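Local coordinates for PixA inclusion body protein (Burkholderia cenocepacia, PDB 4LZK), which is of unknown function but belongs to the PixA family of bacterial inclusion body proteins, at residues A16-Q21 against V78-S83; L72-N77 against W180-A185; S83-S88 against F143-S148; Q104-Q109 against S155-T160; V110-T115 against E147-S152. All coordinates share one frame; numbering follows the deposited sequence.

In the fold
The five contacts knit two facing mixed beta sheets. Interactions 1, 3 and 5 follow one sheet: strand 19-26 beside 81-88, 81-88 beside 142-149, and 142-149 beside the loop leading into 115-120. S83 is shared by 1 and 3, E147 and S148 by 3 and 5. Interactions 2 and 4 belong to the other sheet, where 172-186 pairs with 72-76 and with 154-167, which interaction 4 joins to 96-105; their centres are about 9 Å apart, and A184 O bonds E156 N. Between the sheets, L76 of interaction 2 packs on I20 and V82 of interaction 1, and F111 of interaction 5 packs on A184. Interactions 1 to 4 meet other subunits; no other chain touches interaction 5.

Interaction 1: A16-Q21 against V78-S83; sequences AAQSIQ and VGDKVS
Q18 and D80 stand at the start of a parallel beta ladder, where strand 19-26 runs beside strand 81-88 in one sheet of a two-sheet beta fold. The N-H of Q18 reaches D80 OD1 over 3.0 Å, nearly straight (165°) but from above the carboxylate plane. With CG of D80 placed beside its own backbone N (chi1 -69°), the carboxylate lies alongside the Q18 side chain. Both point the same way, and their flat ends are turned 86° to each other. Backbone pairing follows at once. K81 N donates to Q18 O at 2.8 Å, and I20 then straddles V82: its N-H goes back to K81 O at 2.9 Å, and its O takes a weak bond from S83 N. On the buried face the I20 side chain reaches D80 CB with CD1 at 3.9 Å, and the same methyl lies 4.2 Å from V82 CG1; I20 and V82 also pack on L76 of the facing sheet. S19, K81, Q21 and S83 occupy the other, more exposed face, where the bend in the K81 chain brings its CE alongside S19 OG. In the second shell, N77 ND2 bonds D80 OD2, so both carboxylate oxygens are engaged and the group is fixed in rotation. The backbones of G79 and D80 are tied to A150 on their other flank. The Q18 amide curls back on its own segment, NE2 donating to A16 O at 3.2 Å. Beside it, a water lies 2.7 Å from D80 OD1 and 3.1 Å from A16 O, within bonding reach of both.

Interaction 2: L72-N77 against W180-A185; sequences LGLKLN and WVWQAA
L74 and A184 mark the centre of a buried parallel strand pairing in which the short strand 72-76 lies along the C-terminal part of strand 172-186. Three backbone bonds fix the register. L74 straddles A184, its N-H going to Q183 O at 3.0 Å and its O receiving A185 N at 2.9 Å. A185 O then accepts the N-H of L76 at 2.9 Å. L74 and A184 project together from one face of the sheet, their CB atoms 4.0 Å apart. With CG of L74 anti to the backbone N (chi1 -176°), its CD2 is carried to the edge of the W182 indole, 4.5 Å from CZ3, while L72 CB lies 4.4 Å from CE3 of the same ring. This face looks into the middle of a beta sandwich, consistent with the cupredoxin-like clan to which the family is assigned: L72 and L74 meet I22 of the facing sheet, and A184 meets F111. The indole is held by its polar edge as well, because W182 NE1 bonds T160 OG1 on the neighbouring strand 154-167. K75 and A185 project from the opposite face, where K75 packs on Y157 of the third subunit. L76 takes a different course: its CG sits between the backbone N and the carbonyl carbon (chi1 81°), and CD2 folds back to within 3.3 Å of A185 O.

Interaction 3: S83-S88 against F143-S148; sequences SLMGTS and FQAFES
L84 and F146 exchange both of their backbone bonds as an antiparallel hydrogen-bonded pair between strands 81-88 and 142-149. L84 N donates to F146 O at 2.9 Å, and the return bond, F146 N to L84 O, is also 2.9 Å. L84 O is further bordered by the edge of the F146 ring, with CD1 3.9 Å away. The two side chains share the face turned to the other sheet, both packing on I99 of strand 96-105. The strands diverge beyond this pair, at 148° between their directions, and direct bonding gives way to water: a single molecule accepts from G86 N at 3.1 Å and donates to Q144 O at 2.7 Å. M85, a selenomethionine, packs beside the point where the strands part. A bend at chi3 (66°) turns its CE back to F143 CB, at 3.7 Å, while its CG rests on A145 CB. S83 OG lies 3.5 Å from A145 CB, a van der Waals contact. The backbone of M85 bonds I22 and A24 of strand 19-26 on its far side, so strand 81-88 is gripped from both flanks. One water thus serves G86 N and Q144 O where the strands have parted, while the side chains of M85, F143 and A145 meet through carbon.

Interaction 4: Q104-Q109 against S155-T160; sequences QYSGAQ and SEYLAT
A classic beta bulge interrupts the antiparallel pairing of strands 96-105 and 154-167: Y105 and S106 both face Y157. Y157 O is gripped twice, by Y105 N at 2.7 Å and S106 N at 3.1 Å, and the register slips by one. Y157 N answers S106 O at 3.0 Å, and beyond G107, where a CB would clash with S155 O, A108 N bonds that same oxygen at 3.0 Å. The S106 side chain leans on the Y157 ring, CB lying 3.6 Å from CD2. E156 is stretched out with CG anti to its backbone N (chi1 -172°), its chain running alongside the 106-109 backbone: CG lies 3.1 Å from A108 O, and OE2 meets Q104 CB at 3.3 Å. The Q104 and E156 side chains cross at about a right angle. OE1 of E156 accepts the backbone N-H of F111. Y105 is engaged on its own side, CD1 against A159 CB at 4.1 Å. S106 OG bonds N77 OD1 and Y157 OH bonds L76 O, both partners belonging to the fourth subunit. Strand 154-167 runs between strand 96-105 and strand 172-186, to which E156 and L158 are bonded through A184 and W182.

Interaction 5: V110-T115 against E147-S152; sequences VFAPFT and ESVAKS
S148 and F114 meet in a CH-pi contact, CB of the serine standing 3.4 Å from the ring centroid and only 6° off the ring normal. The backbone sets CB over the ring; the hydroxyl, swung opposite the backbone N (chi1 -177°), stays on the same side of the ring but farther from it, and OG donates to A112 O at 2.7 Å, from above the carbonyl plane. One serine thereby clamps two points of the loop 110-115 onto the end of strand 142-149. The F111 ring lies between the sheets, packed on L76, L158 and A184. Its CE1 atom touches A150 CB at 4.0 Å, and one ring face carries V110 CG1, offset toward the rim. K151 has CG wedged between its backbone N and carbonyl carbon (chi1 44°) and bends again at chi2, so the chain folds over the loop, CG lying 3.7 Å from V110 O, before NZ bonds Q109 OE1. The backbones are stitched in two separate ladders. In one, K151 N meets V110 O at 2.8 Å and A112 N meets V149 O at 3.0 Å; in the other, T115 and E147 exchange a pair of bonds. Between these ladders a water donates to P113 O and E147 O and accepts from T115 OG1 at 2.6 Å. Polar bonds therefore hold the outer side of the loop, while the two phenylalanine rings join the nonpolar interior.

Interaction 1: A16-Q21 against V78-S83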
# COMPACT_ATOMS: atom_id res chain seq x y z
N ALA C 16 17.89 -13.37 17.94
CA ALA C 16 17.43 -14.66 18.33
C ALA C 16 16.38 -15.06 17.32
O ALA C 16 15.77 -14.21 16.67
CB ALA C 16 16.80 -14.60 19.71
N ALA C 17 16.14 -16.34 17.22
CA ALA C 17 15.16 -16.84 16.30
C ALA C 17 13.78 -16.34 16.73
O ALA C 17 13.41 -16.52 17.89
CB ALA C 17 15.22 -18.36 16.26
N GLN C 18 13.05 -15.68 15.81
CA GLN C 18 11.66 -15.23 16.08
C GLN C 18 10.65 -16.36 15.78
O GLN C 18 10.99 -17.38 15.14
CB GLN C 18 11.36 -13.99 15.23
CG GLN C 18 12.33 -12.82 15.39
CD GLN C 18 12.30 -12.24 16.81
OE1 GLN C 18 11.27 -11.96 17.33
NE2 GLN C 18 13.45 -12.11 17.43
N SER C 19 9.45 -16.26 16.35
CA SER C 19 8.33 -17.15 16.05
C SER C 19 7.19 -16.29 15.50
O SER C 19 6.61 -15.51 16.23
CB SER C 19 7.83 -17.79 17.29
OG SER C 19 8.91 -18.39 17.92
N ILE C 20 6.92 -16.43 14.22
CA ILE C 20 6.04 -15.58 13.49
C ILE C 20 4.72 -16.33 13.28
O ILE C 20 4.70 -17.45 12.90
CB ILE C 20 6.64 -15.31 12.12
CG1 ILE C 20 8.01 -14.66 12.31
CG2 ILE C 20 5.71 -14.40 11.35
CD1 ILE C 20 8.84 -14.81 11.03
N GLN C 21 3.63 -15.71 13.63
CA GLN C 21 2.37 -16.29 13.36
C GLN C 21 1.80 -15.74 12.07
O GLN C 21 1.77 -14.51 11.84
CB GLN C 21 1.41 -15.94 14.52
CG GLN C 21 1.80 -16.40 15.92
CD GLN C 21 1.04 -15.56 16.97
OE1 GLN C 21 1.21 -14.31 17.06
NE2 GLN C 21 0.26 -16.21 17.77
N VAL C 78 16.76 -16.47 8.31
CA VAL C 78 17.06 -17.87 8.56
C VAL C 78 17.06 -18.14 10.08
O VAL C 78 17.70 -17.42 10.85
CB VAL C 78 18.43 -18.25 7.95
CG1 VAL C 78 18.86 -19.65 8.38
CG2 VAL C 78 18.37 -18.09 6.49
N GLY C 79 16.43 -19.19 10.52
CA GLY C 79 16.24 -19.42 11.93
C GLY C 79 14.83 -19.18 12.45
O GLY C 79 14.42 -19.82 13.40
N ASP C 80 14.08 -18.25 11.84
CA ASP C 80 12.76 -17.87 12.30
C ASP C 80 11.82 -19.04 12.07
O ASP C 80 11.84 -19.68 11.00
CB ASP C 80 12.26 -16.63 11.57
CG ASP C 80 13.07 -15.32 11.97
OD1 ASP C 80 13.94 -15.44 12.91
OD2 ASP C 80 12.87 -14.24 11.32
N LYS C 81 11.00 -19.30 13.09
CA LYS C 81 9.93 -20.24 13.02
C LYS C 81 8.66 -19.58 12.46
O LYS C 81 8.44 -18.39 12.65
CB LYS C 81 9.62 -20.75 14.43
CG LYS C 81 10.92 -21.20 15.12
CD LYS C 81 10.72 -22.16 16.30
CE LYS C 81 10.74 -21.45 17.68
NZ LYS C 81 10.08 -22.31 18.72
N VAL C 82 7.83 -20.35 11.76
CA VAL C 82 6.55 -19.78 11.25
C VAL C 82 5.43 -20.74 11.61
O VAL C 82 5.71 -21.93 11.88
CB VAL C 82 6.54 -19.49 9.77
CG1 VAL C 82 7.55 -18.42 9.40
CG2 VAL C 82 6.77 -20.77 8.96
N SER C 83 4.24 -20.21 11.81
CA SER C 83 3.11 -21.05 12.16
C SER C 83 1.95 -20.47 11.39
O SER C 83 1.62 -19.29 11.58
CB SER C 83 2.84 -21.03 13.66
OG SER C 83 1.64 -21.83 13.95
O HOH W 1 15.83 -13.71 13.66

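Interaction 2: L72-N77 against W180-A185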
# COMPACT_ATOMS: atom_id res chain seq x y z
N LEU C 72 1.48 -12.50 0.35
CA LEU C 72 2.28 -12.16 1.51
C LEU C 72 3.61 -11.45 1.24
O LEU C 72 3.83 -10.36 1.79
CB LEU C 72 2.43 -13.32 2.50
CG LEU C 72 2.90 -12.86 3.92
CD1 LEU C 72 2.09 -11.76 4.56
CD2 LEU C 72 3.04 -14.03 4.88
N GLY C 73 4.48 -12.02 0.41
CA GLY C 73 5.80 -11.37 0.18
C GLY C 73 6.59 -11.35 1.47
O GLY C 73 7.21 -10.32 1.85
N LEU C 74 6.58 -12.45 2.21
CA LEU C 74 7.18 -12.48 3.55
C LEU C 74 8.70 -12.47 3.42
O LEU C 74 9.27 -13.15 2.57
CB LEU C 74 6.78 -13.76 4.26
CG LEU C 74 7.21 -13.95 5.68
CD1 LEU C 74 6.64 -12.94 6.67
CD2 LEU C 74 6.89 -15.40 6.13
N LYS C 75 9.33 -11.67 4.24
CA LYS C 75 10.81 -11.69 4.29
C LYS C 75 11.20 -11.86 5.69
O LYS C 75 10.80 -11.09 6.53
CB LYS C 75 11.39 -10.41 3.76
CG LYS C 75 11.22 -10.27 2.28
CD LYS C 75 11.27 -8.84 1.91
CE LYS C 75 11.73 -8.63 0.49
NZ LYS C 75 13.22 -8.50 0.50
N LEU C 76 12.01 -12.86 5.98
CA LEU C 76 12.38 -13.08 7.36
C LEU C 76 13.85 -13.59 7.51
O LEU C 76 14.59 -13.60 6.54
CB LEU C 76 11.35 -13.99 8.03
CG LEU C 76 11.41 -15.52 7.84
CD1 LEU C 76 10.06 -16.20 8.19
CD2 LEU C 76 11.86 -16.01 6.53
N ASN C 77 14.25 -13.93 8.71
CA ASN C 77 15.61 -14.40 8.99
C ASN C 77 15.72 -15.92 8.97
O ASN C 77 14.86 -16.60 9.53
CB ASN C 77 16.13 -13.85 10.33
CG ASN C 77 15.80 -12.39 10.54
OD1 ASN C 77 16.60 -11.51 10.15
ND2 ASN C 77 14.59 -12.10 11.17
N TRP C 180 -3.59 -21.99 -3.15
CA TRP C 180 -3.04 -20.73 -3.63
C TRP C 180 -1.53 -20.75 -3.41
O TRP C 180 -0.99 -21.59 -2.63
CB TRP C 180 -3.63 -19.57 -2.92
CG TRP C 180 -3.06 -19.23 -1.55
CD1 TRP C 180 -2.06 -18.33 -1.30
CD2 TRP C 180 -3.44 -19.74 -0.28
NE1 TRP C 180 -1.83 -18.24 -0.00
CE2 TRP C 180 -2.60 -19.13 0.69
CE3 TRP C 180 -4.40 -20.65 0.16
CZ2 TRP C 180 -2.70 -19.39 2.06
CZ3 TRP C 180 -4.49 -20.92 1.51
CH2 TRP C 180 -3.65 -20.31 2.46
N VAL C 181 -0.83 -19.86 -4.09
CA VAL C 181 0.59 -19.79 -3.97
C VAL C 181 0.94 -18.48 -3.37
O VAL C 181 0.37 -17.43 -3.76
CB VAL C 181 1.23 -19.93 -5.35
CG1 VAL C 181 2.71 -19.78 -5.34
CG2 VAL C 181 0.82 -21.25 -5.98
N TRP C 182 1.89 -18.48 -2.45
CA TRP C 182 2.38 -17.30 -1.82
C TRP C 182 3.88 -17.31 -1.85
O TRP C 182 4.48 -18.33 -2.20
CB TRP C 182 1.80 -17.17 -0.41
CG TRP C 182 1.94 -18.30 0.52
CD1 TRP C 182 1.22 -19.44 0.55
CD2 TRP C 182 2.82 -18.35 1.67
NE1 TRP C 182 1.63 -20.25 1.60
CE2 TRP C 182 2.59 -19.60 2.33
CE3 TRP C 182 3.78 -17.47 2.20
CZ2 TRP C 182 3.28 -20.00 3.43
CZ3 TRP C 182 4.48 -17.85 3.30
CH2 TRP C 182 4.23 -19.13 3.92
N GLN C 183 4.51 -16.23 -1.48
CA GLN C 183 5.95 -16.04 -1.69
C GLN C 183 6.64 -15.57 -0.40
O GLN C 183 6.09 -14.78 0.39
CB GLN C 183 6.22 -14.98 -2.81
CG GLN C 183 5.41 -15.21 -4.05
CD GLN C 183 5.50 -14.07 -5.08
OE1 GLN C 183 5.48 -12.91 -4.73
NE2 GLN C 183 5.59 -14.44 -6.36
N ALA C 184 7.83 -16.11 -0.17
CA ALA C 184 8.57 -15.80 1.02
C ALA C 184 10.10 -15.88 0.67
O ALA C 184 10.48 -16.45 -0.37
CB ALA C 184 8.21 -16.78 2.09
N ALA C 185 10.93 -15.23 1.49
CA ALA C 185 12.36 -15.19 1.36
C ALA C 185 12.97 -15.09 2.75
O ALA C 185 12.40 -14.54 3.68
CB ALA C 185 12.82 -13.98 0.56

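Interaction 3: S83-S88 against F143-S148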
# COMPACT_ATOMS: atom_id res chain seq x y z
N SER C 83 4.24 -20.21 11.81
CA SER C 83 3.11 -21.05 12.16
C SER C 83 1.95 -20.47 11.39
O SER C 83 1.62 -19.29 11.58
CB SER C 83 2.84 -21.03 13.66
OG SER C 83 1.64 -21.83 13.95
N LEU C 84 1.35 -21.29 10.52
CA LEU C 84 0.37 -20.87 9.54
C LEU C 84 -0.98 -21.48 9.90
O LEU C 84 -1.07 -22.69 10.15
CB LEU C 84 0.76 -21.27 8.12
CG LEU C 84 -0.28 -21.08 7.04
CD1 LEU C 84 -0.47 -19.54 6.78
CD2 LEU C 84 0.07 -21.78 5.76
N MSE C 85 -1.99 -20.63 9.90
CA MSE C 85 -3.40 -21.04 10.07
C MSE C 85 -4.25 -20.38 9.06
O MSE C 85 -3.86 -19.37 8.48
CB MSE C 85 -3.91 -20.68 11.49
CG MSE C 85 -3.01 -21.19 12.56
SE MSE C 85 -3.66 -20.89 14.41
CE MSE C 85 -5.23 -22.04 14.30
N GLY C 86 -5.46 -20.94 8.81
CA GLY C 86 -6.35 -20.40 7.79
C GLY C 86 -7.76 -20.29 8.33
O GLY C 86 -8.21 -21.11 9.12
N THR C 87 -8.49 -19.31 7.87
CA THR C 87 -9.85 -19.16 8.28
C THR C 87 -10.61 -18.33 7.28
O THR C 87 -10.02 -17.73 6.38
CB THR C 87 -9.91 -18.48 9.66
OG1 THR C 87 -11.23 -18.63 10.23
CG2 THR C 87 -9.51 -16.95 9.61
N SER C 88 -11.93 -18.22 7.43
CA SER C 88 -12.67 -17.42 6.47
C SER C 88 -12.84 -16.02 7.00
O SER C 88 -12.41 -15.69 8.16
CB SER C 88 -14.01 -18.15 6.22
OG SER C 88 -14.84 -17.86 7.34
N PHE C 143 -8.17 -26.75 16.78
CA PHE C 143 -7.55 -26.02 15.67
C PHE C 143 -6.37 -26.81 15.18
O PHE C 143 -5.80 -27.67 15.90
CB PHE C 143 -6.98 -24.67 16.17
CG PHE C 143 -7.98 -23.71 16.67
CD1 PHE C 143 -8.59 -22.83 15.79
CD2 PHE C 143 -8.37 -23.70 18.00
CE1 PHE C 143 -9.58 -21.94 16.24
CE2 PHE C 143 -9.33 -22.78 18.46
CZ PHE C 143 -9.92 -21.89 17.58
N GLN C 144 -5.91 -26.49 13.96
CA GLN C 144 -4.70 -27.02 13.46
C GLN C 144 -3.84 -25.90 12.95
O GLN C 144 -4.35 -25.00 12.32
CB GLN C 144 -5.03 -27.87 12.27
CG GLN C 144 -4.10 -28.93 11.97
CD GLN C 144 -4.86 -30.13 11.49
OE1 GLN C 144 -5.98 -30.00 11.04
NE2 GLN C 144 -4.26 -31.29 11.61
N ALA C 145 -2.55 -25.94 13.21
CA ALA C 145 -1.61 -24.95 12.65
C ALA C 145 -0.54 -25.74 11.91
O ALA C 145 -0.37 -26.94 12.17
CB ALA C 145 -1.01 -24.14 13.78
N PHE C 146 0.17 -25.12 10.99
CA PHE C 146 1.17 -25.79 10.15
C PHE C 146 2.49 -25.09 10.46
O PHE C 146 2.61 -23.88 10.22
CB PHE C 146 0.73 -25.71 8.72
CG PHE C 146 -0.45 -26.64 8.42
CD1 PHE C 146 -1.76 -26.22 8.74
CD2 PHE C 146 -0.28 -27.86 7.88
CE1 PHE C 146 -2.84 -27.07 8.52
CE2 PHE C 146 -1.38 -28.71 7.62
CZ PHE C 146 -2.67 -28.29 7.98
N GLU C 147 3.41 -25.76 11.12
CA GLU C 147 4.62 -25.07 11.62
C GLU C 147 5.83 -25.42 10.73
O GLU C 147 5.99 -26.56 10.26
CB GLU C 147 4.91 -25.49 13.04
CG GLU C 147 3.81 -25.12 14.04
CD GLU C 147 4.12 -25.55 15.51
OE1 GLU C 147 5.03 -26.37 15.77
OE2 GLU C 147 3.42 -25.09 16.43
N SER C 148 6.72 -24.48 10.55
CA SER C 148 8.00 -24.76 9.94
C SER C 148 9.05 -23.82 10.49
O SER C 148 8.83 -23.10 11.43
CB SER C 148 7.83 -24.63 8.44
OG SER C 148 9.04 -24.95 7.75
O HOH W 2 -5.69 -23.32 10.73

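Interaction 4: Q104-Q109 against S155-T160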
# COMPACT_ATOMS: atom_id res chain seq x y z
N GLN C 104 6.40 -26.87 -1.20
CA GLN C 104 7.15 -26.05 -2.08
C GLN C 104 6.55 -26.04 -3.44
O GLN C 104 6.24 -27.06 -4.00
CB GLN C 104 8.59 -26.58 -2.21
CG GLN C 104 9.50 -25.82 -3.18
CD GLN C 104 10.92 -26.26 -3.01
OE1 GLN C 104 11.18 -27.38 -2.50
NE2 GLN C 104 11.86 -25.44 -3.42
N TYR C 105 6.42 -24.86 -4.02
CA TYR C 105 5.91 -24.70 -5.38
C TYR C 105 7.07 -24.33 -6.34
O TYR C 105 7.11 -24.81 -7.44
CB TYR C 105 4.82 -23.63 -5.36
CG TYR C 105 4.09 -23.42 -6.66
CD1 TYR C 105 3.08 -24.29 -7.08
CD2 TYR C 105 4.39 -22.34 -7.48
CE1 TYR C 105 2.42 -24.09 -8.30
CE2 TYR C 105 3.69 -22.12 -8.67
CZ TYR C 105 2.72 -23.01 -9.07
OH TYR C 105 2.05 -22.82 -10.22
N SER C 106 7.94 -23.40 -5.96
CA SER C 106 9.03 -22.91 -6.84
C SER C 106 10.16 -22.48 -5.93
O SER C 106 9.96 -22.19 -4.80
CB SER C 106 8.70 -21.57 -7.59
OG SER C 106 7.54 -21.66 -8.41
N GLY C 107 11.35 -22.37 -6.48
CA GLY C 107 12.43 -21.78 -5.77
C GLY C 107 13.24 -22.64 -4.85
O GLY C 107 13.23 -23.82 -4.96
N ALA C 108 13.98 -22.01 -3.97
CA ALA C 108 14.83 -22.72 -3.00
C ALA C 108 13.94 -23.34 -1.89
O ALA C 108 12.84 -22.81 -1.62
CB ALA C 108 15.84 -21.74 -2.37
N GLN C 109 14.41 -24.38 -1.22
CA GLN C 109 13.65 -24.89 -0.03
C GLN C 109 14.06 -24.01 1.14
O GLN C 109 14.82 -24.42 1.98
CB GLN C 109 13.94 -26.39 0.24
CG GLN C 109 12.86 -27.10 1.06
CD GLN C 109 13.25 -28.46 1.59
OE1 GLN C 109 14.39 -28.65 2.04
NE2 GLN C 109 12.28 -29.41 1.64
N SER C 155 14.78 -17.47 -1.94
CA SER C 155 13.39 -17.16 -2.23
C SER C 155 12.62 -18.39 -2.51
O SER C 155 13.04 -19.20 -3.32
CB SER C 155 13.31 -16.12 -3.37
OG SER C 155 11.89 -16.01 -3.75
N GLU C 156 11.44 -18.52 -1.90
CA GLU C 156 10.59 -19.72 -2.11
C GLU C 156 9.13 -19.30 -2.39
O GLU C 156 8.64 -18.40 -1.76
CB GLU C 156 10.62 -20.64 -0.89
CG GLU C 156 9.92 -21.99 -1.13
CD GLU C 156 10.02 -23.00 0.04
OE1 GLU C 156 10.61 -22.67 1.08
OE2 GLU C 156 9.50 -24.15 -0.16
N TYR C 157 8.49 -19.99 -3.31
CA TYR C 157 7.06 -19.93 -3.43
C TYR C 157 6.48 -21.24 -2.85
O TYR C 157 6.92 -22.28 -3.22
CB TYR C 157 6.59 -19.69 -4.87
CG TYR C 157 7.27 -18.52 -5.60
CD1 TYR C 157 8.00 -17.53 -4.90
CD2 TYR C 157 7.21 -18.40 -6.98
CE1 TYR C 157 8.70 -16.50 -5.58
CE2 TYR C 157 7.86 -17.33 -7.66
CZ TYR C 157 8.62 -16.41 -6.97
OH TYR C 157 9.25 -15.34 -7.66
N LEU C 158 5.47 -21.11 -1.98
CA LEU C 158 4.76 -22.19 -1.33
C LEU C 158 3.33 -22.32 -1.81
O LEU C 158 2.66 -21.28 -2.04
CB LEU C 158 4.71 -21.85 0.14
CG LEU C 158 6.16 -21.71 0.60
CD1 LEU C 158 6.53 -20.34 1.16
CD2 LEU C 158 6.51 -22.85 1.49
N ALA C 159 2.85 -23.56 -2.05
CA ALA C 159 1.48 -23.80 -2.28
C ALA C 159 0.78 -24.26 -1.03
O ALA C 159 1.26 -25.22 -0.41
CB ALA C 159 1.34 -24.86 -3.37
N THR C 160 -0.32 -23.64 -0.66
CA THR C 160 -1.10 -24.06 0.52
C THR C 160 -2.46 -24.55 0.01
O THR C 160 -3.19 -23.77 -0.65
CB THR C 160 -1.28 -22.92 1.48
OG1 THR C 160 0.03 -22.46 1.96
CG2 THR C 160 -2.16 -23.35 2.64

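Interaction 5: V110-T115 against E147-S152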
# COMPACT_ATOMS: atom_id res chain seq x y z
N VAL C 110 13.58 -22.77 1.18
CA VAL C 110 13.83 -21.92 2.27
C VAL C 110 13.22 -22.49 3.59
O VAL C 110 13.83 -22.49 4.57
CB VAL C 110 13.14 -20.58 2.00
CG1 VAL C 110 13.13 -19.69 3.22
CG2 VAL C 110 13.82 -19.90 0.80
N PHE C 111 12.04 -23.01 3.53
CA PHE C 111 11.39 -23.52 4.73
C PHE C 111 11.54 -25.05 4.73
O PHE C 111 11.45 -25.73 3.68
CB PHE C 111 9.91 -23.18 4.75
CG PHE C 111 9.66 -21.71 5.03
CD1 PHE C 111 9.77 -21.21 6.30
CD2 PHE C 111 9.40 -20.86 4.00
CE1 PHE C 111 9.62 -19.87 6.55
CE2 PHE C 111 9.27 -19.51 4.20
CZ PHE C 111 9.34 -19.01 5.50
N ALA C 112 11.60 -25.59 5.95
CA ALA C 112 11.53 -27.02 6.15
C ALA C 112 10.15 -27.44 5.75
O ALA C 112 9.29 -26.55 5.63
CB ALA C 112 11.77 -27.36 7.55
N PRO C 113 9.95 -28.72 5.43
CA PRO C 113 8.58 -29.20 5.21
C PRO C 113 7.74 -28.91 6.50
O PRO C 113 8.27 -28.92 7.63
CB PRO C 113 8.76 -30.71 5.03
CG PRO C 113 10.16 -30.88 4.59
CD PRO C 113 10.96 -29.77 5.13
N PHE C 114 6.47 -28.62 6.33
CA PHE C 114 5.62 -28.17 7.41
C PHE C 114 5.06 -29.30 8.23
O PHE C 114 4.84 -30.39 7.72
CB PHE C 114 4.45 -27.31 6.85
CG PHE C 114 4.87 -25.89 6.51
CD1 PHE C 114 5.71 -25.65 5.45
CD2 PHE C 114 4.43 -24.81 7.30
CE1 PHE C 114 6.10 -24.37 5.19
CE2 PHE C 114 4.78 -23.54 7.00
CZ PHE C 114 5.63 -23.32 5.92
N THR C 115 4.77 -29.02 9.48
CA THR C 115 4.20 -30.05 10.34
C THR C 115 2.85 -29.54 10.87
O THR C 115 2.76 -28.44 11.40
CB THR C 115 5.13 -30.33 11.51
OG1 THR C 115 6.43 -30.71 11.03
CG2 THR C 115 4.54 -31.37 12.42
N GLU C 147 3.41 -25.76 11.12
CA GLU C 147 4.62 -25.07 11.62
C GLU C 147 5.83 -25.42 10.73
O GLU C 147 5.99 -26.56 10.26
CB GLU C 147 4.91 -25.49 13.04
CG GLU C 147 3.81 -25.12 14.04
CD GLU C 147 4.12 -25.55 15.51
OE1 GLU C 147 5.03 -26.37 15.77
OE2 GLU C 147 3.42 -25.09 16.43
N SER C 148 6.72 -24.48 10.55
CA SER C 148 8.00 -24.76 9.94
C SER C 148 9.05 -23.82 10.49
O SER C 148 8.83 -23.10 11.43
CB SER C 148 7.83 -24.63 8.44
OG SER C 148 9.04 -24.95 7.75
N VAL C 149 10.24 -23.81 9.86
CA VAL C 149 11.31 -22.92 10.25
C VAL C 149 12.03 -22.57 8.93
O VAL C 149 12.07 -23.39 8.00
CB VAL C 149 12.28 -23.59 11.29
CG1 VAL C 149 13.09 -24.75 10.66
CG2 VAL C 149 13.22 -22.56 11.91
N ALA C 150 12.51 -21.35 8.83
CA ALA C 150 13.36 -20.98 7.70
C ALA C 150 14.74 -21.60 7.91
O ALA C 150 15.34 -21.34 8.95
CB ALA C 150 13.48 -19.46 7.59
N LYS C 151 15.26 -22.32 6.95
CA LYS C 151 16.55 -22.98 7.16
C LYS C 151 17.54 -22.76 6.05
O LYS C 151 18.70 -23.17 6.21
CB LYS C 151 16.43 -24.50 7.42
CG LYS C 151 15.49 -25.22 6.52
CD LYS C 151 16.09 -25.54 5.20
CE LYS C 151 15.28 -26.64 4.48
NZ LYS C 151 15.99 -26.81 3.16
N SER C 152 17.11 -22.19 4.92
CA SER C 152 18.12 -21.82 3.92
C SER C 152 17.81 -20.43 3.37
O SER C 152 16.65 -20.04 3.28
CB SER C 152 18.19 -22.85 2.81
OG SER C 152 18.30 -24.20 3.31
O HOH W 3 8.10 -28.77 10.39